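Local structure of VWFA domain-containing protein (Alicyclobacillus acidocaldarius subsp. acidocaldarius, 3RAG) at residues G68-I73 and A83-H88; V41-I46 and S62-G67; A8-I13 and M93-V98. The protein is of unknown function but has a von Willebrand factor type A fold and binds a sodium ion in the crystal, consistent with a metal-dependent ligand-binding role. All coordinates share one frame; numbering follows the deposited sequence.

The three contacts hold helices against one sheet. Contacts 1 and 3 use different turns of the long helix 79-106, under strands 71-74 and 10-17, and their centres lie about 13 Å apart. Contact 2 fixes helix 58-66 on the opposite face, over strand 40-46, which lies between those two strands; its centre is about 8 Å from that of contact 1 and about 16 Å from that of contact 3. Helix 58-66 runs directly into contact 1, where G69 N probably donates to A64 O at 2.8 Å. The sodium ion, held by D18, S144 and S146, is about 12 Å from the side chain of V43 in contact 2.

Contact 1: G68-I73 and A83-H88; sequences GGMCRI and AQMMTH
In this vWA-type alpha/beta sandwich the edge strand 71-74 rests on helix 79-106, where M70 and R72 meet M85 and M86, all three methionines being present as selenomethionine. Because side chains alternate along an extended chain, M70 and R72 face this helix while C71 faces helix 58-66. The chain arrives here from a Schellman turn ending that second helix, with G68 in the positive-phi position that glycine adopts easily. The end methyl of M70 does much of the touching: its CE lies 3.8 Å from M85 SE, and it also meets the M86 side chain, although its exact placement there is doubtful. The same methyl sits over one face of the R72 guanidinium, 3.6 Å above its centre.

R72 sets CG beside the backbone N and bends at chi2 (-64°). Its aliphatic part slides past M86 in the opposite direction, CG 3.9 Å from M86 SE, while M85 CE lies 4.1 Å from R72 NE where the two side chains cross at nearly a right angle. The bend also brings NH2 to C71 O, 2.8 Å away with an N-H...O angle of 155°; the oxygen lies nearly in the guanidinium plane, whereas the nitrogen stands well above the carbonyl plane. Replacing R72 by alanine removes the NH2 donor, and is likely to leave C71 O without this partner and a gap beside M86 SE. Arginine therefore plays several parts: its methylenes pack as apolar surface, its flat face takes a methyl, and NH2 answers a carbonyl of its own strand, while the flexible, polarisable methionine side chains suit packing against so irregular a partner.

Contact 2: V41-I46 and S62-G67; sequences VNVIGI and SIADAG
I63 presents its CG2 branch to two strand valines, V41 and V43, that project from the same side of the sheet two residues apart. In V41 the touching branch is CG1, placed anti to the backbone N (chi1 -175°), and it approaches I63 CG2 obliquely at 3.8 Å. V43 has the same rotamer but uses its other methyl: CG2, anti to the carbonyl carbon, meets I63 CG2 at 3.5 Å, a tight fit for two carbons, with the side chains crossing at about a right angle. The I63 methyl is thus shared by both valines, while its longer CG1 arm leads off beside the backbone N; beyond the pair, I63 also packs on P27 and V28 of helix 27-36. Valine, branched at CB, suits the extended strand.

These elements are the first strand and the helix of the beta-alpha-beta unit formed by 40-46, 58-66 and 71-74, and the helix returns at 160° to the strand, nearly antiparallel, with the local axes 7.0 Å apart at closest. The small side chain of A64 is consistent with so close an approach: its CA lies 3.7 Å from V41 O.

Where the helix stops, G67 lies against the V41 side chain, its CA 4.0 Å from V41 CB. Any side chain at this place would run into V41 CB, hence the glycine. V41 N donates to G67 O at 2.9 Å, an N-H...O angle of 161°, with the nitrogen lifted above the carbonyl plane.

Contact 3: A8-I13 and M93-V98; sequences ATIRQI and MTLQQV
The CD1 methyl of I10 reaches T94 and L95 together: it meets T94 CG2 tip to tip at 3.8 Å and comes equally close, 3.8 Å, to L95 CG, whose side chain it crosses at a slant. A8, just before the strand, adds a smaller patch, its CB 4.0 Å from L95 CD2 and 4.3 Å from V98 CG1. Alanine fits there because the segment lies close to the helix with two branched side chains in front of it.

The contact seats the long helix 79-106 on the start of strand 10-17, an inner strand of the vWA sheet, although 79 residues lie between the two segments.

T94 turns its two branches to different partners: CG2 to I10, the hydroxyl back along its own helix. With OG1 beside the backbone N (chi1 -65°), CG2 swings anti to that nitrogen and faces I10, while the hydroxyl turns to T90 O one helical turn earlier, with which it forms a hydrogen bond. A water also joins T94 OG1, at 2.8 Å, to the amide of Q12, accepting from NE2 at 3.0 Å, which gives the buried glutamine a polar link across an otherwise apolar interface.

Backbone hydrogen bonds between I10 and both A134 and H136 fix the strand beside strand 135-142, and I10 packs on V133 and L135. On the helix, L95 also touches L129 of helix 116-132.

Contact 1: G68-I73 and A83-H88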
loop_
_atom_site.group_PDB
_atom_site.type_symbol
_atom_site.label_atom_id
_atom_site.label_comp_id
_atom_site.label_asym_id
_atom_site.label_seq_id
_atom_site.Cartn_x
_atom_site.Cartn_y
_atom_site.Cartn_z
ATOM N N GLY A 68 -3.996 2.605 -9.515
ATOM C CA GLY A 68 -2.922 3.522 -9.854
ATOM C C GLY A 68 -1.577 3.134 -9.268
ATOM O O GLY A 68 -0.699 3.988 -9.104
ATOM N N GLY A 69 -1.396 1.850 -8.963
ATOM C CA GLY A 69 -0.169 1.404 -8.317
ATOM C C GLY A 69 0.586 0.331 -9.095
ATOM O O GLY A 69 0.489 0.239 -10.329
HETATM N N MSE A 70 1.359 -0.473 -8.371
HETATM C CA MSE A 70 2.252 -1.458 -8.990
HETATM C C MSE A 70 1.881 -2.844 -8.523
HETATM O O MSE A 70 1.391 -3.005 -7.406
HETATM C CB MSE A 70 3.716 -1.186 -8.557
HETATM C CG MSE A 70 4.378 0.006 -9.231
HETATM SE SE MSE A 70 6.088 0.284 -8.651
HETATM C CE MSE A 70 6.561 -1.292 -8.087
ATOM N N CYS A 71 2.136 -3.838 -9.366
ATOM C CA CYS A 71 2.016 -5.236 -8.965
ATOM C C CYS A 71 3.363 -5.910 -9.162
ATOM O O CYS A 71 3.977 -5.792 -10.240
ATOM C CB CYS A 71 0.949 -5.960 -9.806
ATOM S SG CYS A 71 0.891 -7.745 -9.499
ATOM N N ARG A 72 3.829 -6.615 -8.135
ATOM C CA ARG A 72 5.029 -7.433 -8.275
ATOM C C ARG A 72 4.706 -8.810 -7.704
ATOM O O ARG A 72 3.893 -8.928 -6.795
ATOM C CB ARG A 72 6.212 -6.807 -7.515
ATOM C CG ARG A 72 6.724 -5.511 -8.156
ATOM C CD ARG A 72 7.287 -5.750 -9.559
ATOM N NE ARG A 72 7.802 -4.501 -10.135
ATOM C CZ ARG A 72 7.099 -3.662 -10.898
ATOM N NH1 ARG A 72 7.668 -2.555 -11.375
ATOM N NH2 ARG A 72 5.834 -3.919 -11.199
ATOM N N ILE A 73 5.367 -9.826 -8.239
ATOM C CA ILE A 73 5.110 -11.213 -7.887
ATOM C C ILE A 73 6.442 -11.822 -7.451
ATOM O O ILE A 73 7.382 -11.862 -8.226
ATOM C CB ILE A 73 4.494 -11.960 -9.084
ATOM C CG1 ILE A 73 3.132 -11.327 -9.433
ATOM C CG2 ILE A 73 4.327 -13.455 -8.763
ATOM C CD1 ILE A 73 2.558 -11.779 -10.791
ATOM N N ALA A 83 8.311 -4.792 -0.984
ATOM C CA ALA A 83 7.367 -3.842 -0.387
ATOM C C ALA A 83 8.006 -2.460 -0.208
ATOM O O ALA A 83 7.398 -1.439 -0.508
ATOM C CB ALA A 83 6.853 -4.365 0.962
ATOM N N GLN A 84 9.243 -2.441 0.269
ATOM C CA GLN A 84 9.948 -1.175 0.443
ATOM C C GLN A 84 10.168 -0.484 -0.911
ATOM O O GLN A 84 9.871 0.708 -1.056
ATOM C CB GLN A 84 11.269 -1.390 1.192
ATOM C CG GLN A 84 11.106 -1.947 2.588
ATOM C CD GLN A 84 12.429 -2.296 3.240
ATOM O OE1 GLN A 84 13.443 -1.660 2.976
ATOM N NE2 GLN A 84 12.421 -3.312 4.098
HETATM N N MSE A 85 10.645 -1.223 -1.919
HETATM C CA MSE A 85 10.852 -0.625 -3.238
HETATM C C MSE A 85 9.564 -0.061 -3.818
HETATM O O MSE A 85 9.568 1.041 -4.381
HETATM C CB MSE A 85 11.451 -1.628 -4.249
HETATM C CG MSE A 85 11.562 -1.105 -5.704
HETATM SE SE MSE A 85 10.105 -1.258 -6.808
HETATM C CE MSE A 85 10.005 -3.037 -7.030
HETATM N N MSE A 86 8.473 -0.821 -3.735
HETATM C CA MSE A 86 7.253 -0.395 -4.413
HETATM C C MSE A 86 6.710 0.855 -3.744
HETATM O O MSE A 86 6.229 1.766 -4.431
HETATM C CB MSE A 86 6.168 -1.490 -4.392
HETATM C CG MSE A 86 6.466 -2.726 -5.240
HETATM SE SE MSE A 86 5.274 -4.097 -4.873
HETATM C CE MSE A 86 4.217 -3.354 -3.791
ATOM N N THR A 87 6.764 0.872 -2.413
ATOM C CA THR A 87 6.193 1.980 -1.639
ATOM C C THR A 87 6.948 3.250 -2.018
ATOM O O THR A 87 6.345 4.271 -2.360
ATOM C CB THR A 87 6.275 1.712 -0.127
ATOM O OG1 THR A 87 5.512 0.541 0.172
ATOM C CG2 THR A 87 5.698 2.884 0.693
ATOM N N HIS A 88 8.274 3.176 -2.000
ATOM C CA HIS A 88 9.069 4.341 -2.420
ATOM C C HIS A 88 8.889 4.748 -3.887
ATOM O O HIS A 88 8.745 5.943 -4.201
ATOM C CB HIS A 88 10.548 4.152 -2.051
ATOM C CG HIS A 88 10.817 4.327 -0.587
ATOM N ND1 HIS A 88 10.753 5.555 0.039
ATOM C CD2 HIS A 88 11.130 3.430 0.378
ATOM C CE1 HIS A 88 11.022 5.408 1.325
ATOM N NE2 HIS A 88 11.256 4.128 1.556
#

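Contact 2: V41-I46 and S62-G67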
loop_
_atom_site.group_PDB
_atom_site.type_symbol
_atom_site.label_atom_id
_atom_site.label_comp_id
_atom_site.label_asym_id
_atom_site.label_seq_id
_atom_site.Cartn_x
_atom_site.Cartn_y
_atom_site.Cartn_z
ATOM N N VAL A 41 -3.073 1.914 -4.785
ATOM C CA VAL A 41 -3.156 0.532 -4.298
ATOM C C VAL A 41 -2.066 -0.277 -4.986
ATOM O O VAL A 41 -2.024 -0.347 -6.223
ATOM C CB VAL A 41 -4.538 -0.113 -4.594
ATOM C CG1 VAL A 41 -4.642 -1.519 -3.968
ATOM C CG2 VAL A 41 -5.663 0.782 -4.067
ATOM N N ASN A 42 -1.177 -0.856 -4.180
ATOM C CA ASN A 42 -0.092 -1.717 -4.659
ATOM C C ASN A 42 -0.388 -3.164 -4.263
ATOM O O ASN A 42 -1.058 -3.410 -3.245
ATOM C CB ASN A 42 1.230 -1.309 -3.997
ATOM C CG ASN A 42 1.727 0.061 -4.452
ATOM O OD1 ASN A 42 2.287 0.850 -3.660
ATOM N ND2 ASN A 42 1.528 0.346 -5.699
ATOM N N VAL A 43 0.056 -4.122 -5.068
ATOM C CA VAL A 43 -0.214 -5.530 -4.754
ATOM C C VAL A 43 1.065 -6.347 -4.886
ATOM O O VAL A 43 1.756 -6.289 -5.913
ATOM C CB VAL A 43 -1.258 -6.135 -5.711
ATOM C CG1 VAL A 43 -1.619 -7.583 -5.258
ATOM C CG2 VAL A 43 -2.516 -5.240 -5.788
ATOM N N ILE A 44 1.356 -7.116 -3.847
ATOM C CA ILE A 44 2.405 -8.126 -3.935
ATOM C C ILE A 44 1.755 -9.500 -3.974
ATOM O O ILE A 44 1.034 -9.896 -3.042
ATOM C CB ILE A 44 3.361 -8.054 -2.728
ATOM C CG1 ILE A 44 4.157 -6.742 -2.770
ATOM C CG2 ILE A 44 4.278 -9.284 -2.693
ATOM C CD1 ILE A 44 5.034 -6.483 -1.512
ATOM N N GLY A 45 2.014 -10.234 -5.055
ATOM C CA GLY A 45 1.563 -11.621 -5.161
ATOM C C GLY A 45 2.738 -12.510 -4.746
ATOM O O GLY A 45 3.886 -12.194 -5.026
ATOM N N ILE A 46 2.453 -13.611 -4.065
ATOM C CA ILE A 46 3.519 -14.461 -3.551
ATOM C C ILE A 46 3.652 -15.734 -4.377
ATOM O O ILE A 46 2.670 -16.448 -4.609
ATOM C CB ILE A 46 3.256 -14.848 -2.065
ATOM C CG1 ILE A 46 3.066 -13.595 -1.191
ATOM C CG2 ILE A 46 4.416 -15.697 -1.539
ATOM C CD1 ILE A 46 2.579 -13.931 0.247
ATOM N N SER A 62 -4.789 -6.337 -12.377
ATOM C CA SER A 62 -5.927 -5.449 -12.620
ATOM C C SER A 62 -6.202 -4.533 -11.426
ATOM O O SER A 62 -6.607 -3.382 -11.598
ATOM C CB SER A 62 -7.176 -6.257 -12.957
ATOM O OG SER A 62 -6.937 -6.970 -14.153
ATOM N N ILE A 63 -5.989 -5.049 -10.216
ATOM C CA ILE A 63 -6.157 -4.240 -9.005
ATOM C C ILE A 63 -5.143 -3.109 -8.999
ATOM O O ILE A 63 -5.477 -1.947 -8.753
ATOM C CB ILE A 63 -5.964 -5.089 -7.713
ATOM C CG1 ILE A 63 -7.156 -6.042 -7.530
ATOM C CG2 ILE A 63 -5.786 -4.197 -6.467
ATOM C CD1 ILE A 63 -6.898 -7.104 -6.414
ATOM N N ALA A 64 -3.882 -3.433 -9.259
ATOM C CA ALA A 64 -2.861 -2.389 -9.254
ATOM C C ALA A 64 -3.117 -1.357 -10.365
ATOM O O ALA A 64 -2.984 -0.151 -10.157
ATOM C CB ALA A 64 -1.475 -3.006 -9.359
ATOM N N ASP A 65 -3.535 -1.831 -11.530
ATOM C CA ASP A 65 -3.833 -0.922 -12.628
ATOM C C ASP A 65 -4.932 0.051 -12.222
ATOM O O ASP A 65 -4.782 1.272 -12.340
ATOM C CB ASP A 65 -4.258 -1.715 -13.856
ATOM C CG ASP A 65 -4.561 -0.817 -15.052
ATOM O OD1 ASP A 65 -3.669 -0.044 -15.431
ATOM O OD2 ASP A 65 -5.692 -0.870 -15.585
ATOM N N ALA A 66 -6.040 -0.482 -11.715
ATOM C CA ALA A 66 -7.172 0.366 -11.335
ATOM C C ALA A 66 -6.879 1.249 -10.129
ATOM O O ALA A 66 -7.469 2.328 -9.981
ATOM C CB ALA A 66 -8.391 -0.483 -11.052
ATOM N N GLY A 67 -5.994 0.787 -9.246
ATOM C CA GLY A 67 -5.638 1.561 -8.068
ATOM C C GLY A 67 -4.452 2.482 -8.264
ATOM O O GLY A 67 -3.944 3.068 -7.303
#

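Contact 3: A8-I13 and M93-V98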
loop_
_atom_site.group_PDB
_atom_site.type_symbol
_atom_site.label_atom_id
_atom_site.label_comp_id
_atom_site.label_asym_id
_atom_site.label_seq_id
_atom_site.Cartn_x
_atom_site.Cartn_y
_atom_site.Cartn_z
ATOM N N ALA A 8 0.686 17.420 0.716
ATOM C CA ALA A 8 0.972 16.328 -0.212
ATOM C C ALA A 8 1.029 14.957 0.482
ATOM O O ALA A 8 1.771 14.075 0.056
ATOM C CB ALA A 8 2.265 16.602 -1.008
ATOM N N THR A 9 0.231 14.789 1.532
ATOM C CA THR A 9 0.186 13.512 2.271
ATOM C C THR A 9 -0.022 12.333 1.328
ATOM O O THR A 9 -0.872 12.386 0.439
ATOM C CB THR A 9 -0.927 13.528 3.340
ATOM O OG1 THR A 9 -0.610 14.538 4.299
ATOM C CG2 THR A 9 -1.053 12.161 4.044
ATOM N N ILE A 10 0.767 11.274 1.514
ATOM C CA ILE A 10 0.684 10.104 0.640
ATOM C C ILE A 10 -0.224 9.065 1.316
ATOM O O ILE A 10 -0.137 8.863 2.518
ATOM C CB ILE A 10 2.080 9.522 0.381
ATOM C CG1 ILE A 10 2.919 10.514 -0.441
ATOM C CG2 ILE A 10 1.985 8.179 -0.360
ATOM C CD1 ILE A 10 2.529 10.603 -1.932
ATOM N N ARG A 11 -1.112 8.448 0.535
ATOM C CA ARG A 11 -2.063 7.471 1.058
ATOM C C ARG A 11 -2.018 6.205 0.210
ATOM O O ARG A 11 -2.293 6.251 -0.989
ATOM C CB ARG A 11 -3.469 8.055 1.016
ATOM C CG ARG A 11 -3.618 9.272 1.914
ATOM C CD ARG A 11 -5.023 9.869 1.841
ATOM N NE ARG A 11 -5.130 10.984 2.779
ATOM C CZ ARG A 11 -4.879 12.244 2.448
ATOM N NH1 ARG A 11 -4.544 12.531 1.203
ATOM N NH2 ARG A 11 -4.971 13.211 3.350
ATOM N N GLN A 12 -1.665 5.081 0.821
ATOM C CA GLN A 12 -1.463 3.873 0.045
ATOM C C GLN A 12 -2.078 2.689 0.741
ATOM O O GLN A 12 -2.141 2.643 1.966
ATOM C CB GLN A 12 0.030 3.594 -0.171
ATOM C CG GLN A 12 0.689 4.577 -1.162
ATOM C CD GLN A 12 2.118 4.182 -1.498
ATOM O OE1 GLN A 12 2.622 3.153 -1.029
ATOM N NE2 GLN A 12 2.779 5.003 -2.310
ATOM N N ILE A 13 -2.530 1.742 -0.063
ATOM C CA ILE A 13 -2.997 0.458 0.439
ATOM C C ILE A 13 -2.066 -0.574 -0.177
ATOM O O ILE A 13 -1.889 -0.600 -1.397
ATOM C CB ILE A 13 -4.439 0.169 -0.035
ATOM C CG1 ILE A 13 -5.424 1.211 0.542
ATOM C CG2 ILE A 13 -4.838 -1.279 0.320
ATOM C CD1 ILE A 13 -6.844 1.169 -0.096
HETATM N N MSE A 93 6.574 8.612 -7.792
HETATM C CA MSE A 93 5.756 8.961 -8.950
HETATM C C MSE A 93 4.588 9.896 -8.615
HETATM O O MSE A 93 4.298 10.845 -9.358
HETATM C CB MSE A 93 5.272 7.689 -9.686
HETATM C CG MSE A 93 6.402 7.007 -10.474
HETATM SE SE MSE A 93 5.953 5.480 -11.364
HETATM C CE MSE A 93 5.675 4.340 -10.030
ATOM N N THR A 94 3.912 9.629 -7.500
ATOM C CA THR A 94 2.793 10.459 -7.097
ATOM C C THR A 94 3.274 11.890 -6.805
ATOM O O THR A 94 2.650 12.873 -7.217
ATOM C CB THR A 94 2.097 9.872 -5.852
ATOM O OG1 THR A 94 1.518 8.595 -6.198
ATOM C CG2 THR A 94 0.999 10.800 -5.359
ATOM N N LEU A 95 4.383 11.999 -6.088
ATOM C CA LEU A 95 4.905 13.322 -5.731
ATOM C C LEU A 95 5.426 14.094 -6.952
ATOM O O LEU A 95 5.333 15.331 -7.012
ATOM C CB LEU A 95 5.982 13.192 -4.647
ATOM C CG LEU A 95 5.413 12.723 -3.306
ATOM C CD1 LEU A 95 6.567 12.388 -2.378
ATOM C CD2 LEU A 95 4.508 13.808 -2.691
ATOM N N GLN A 96 5.977 13.374 -7.927
ATOM C CA GLN A 96 6.400 14.016 -9.166
ATOM C C GLN A 96 5.196 14.638 -9.856
ATOM O O GLN A 96 5.281 15.735 -10.401
ATOM C CB GLN A 96 7.107 13.028 -10.104
ATOM C CG GLN A 96 8.478 12.608 -9.602
ATOM C CD GLN A 96 9.125 11.506 -10.430
ATOM O OE1 GLN A 96 10.347 11.417 -10.489
ATOM N NE2 GLN A 96 8.312 10.650 -11.048
ATOM N N GLN A 97 4.069 13.938 -9.819
ATOM C CA GLN A 97 2.847 14.446 -10.431
ATOM C C GLN A 97 2.361 15.666 -9.674
ATOM O O GLN A 97 1.930 16.641 -10.279
ATOM C CB GLN A 97 1.741 13.368 -10.457
ATOM C CG GLN A 97 2.154 12.053 -11.128
ATOM C CD GLN A 97 1.166 10.883 -10.879
ATOM O OE1 GLN A 97 0.521 10.779 -9.817
ATOM N NE2 GLN A 97 1.062 9.996 -11.866
ATOM N N VAL A 98 2.401 15.604 -8.345
ATOM C CA VAL A 98 1.990 16.738 -7.526
ATOM C C VAL A 98 2.817 17.978 -7.850
ATOM O O VAL A 98 2.282 19.085 -8.014
ATOM C CB VAL A 98 2.102 16.425 -6.010
ATOM C CG1 VAL A 98 1.950 17.696 -5.181
ATOM C CG2 VAL A 98 1.056 15.381 -5.609
HETATM O O HOH W 1 1.354 7.244 -3.694
#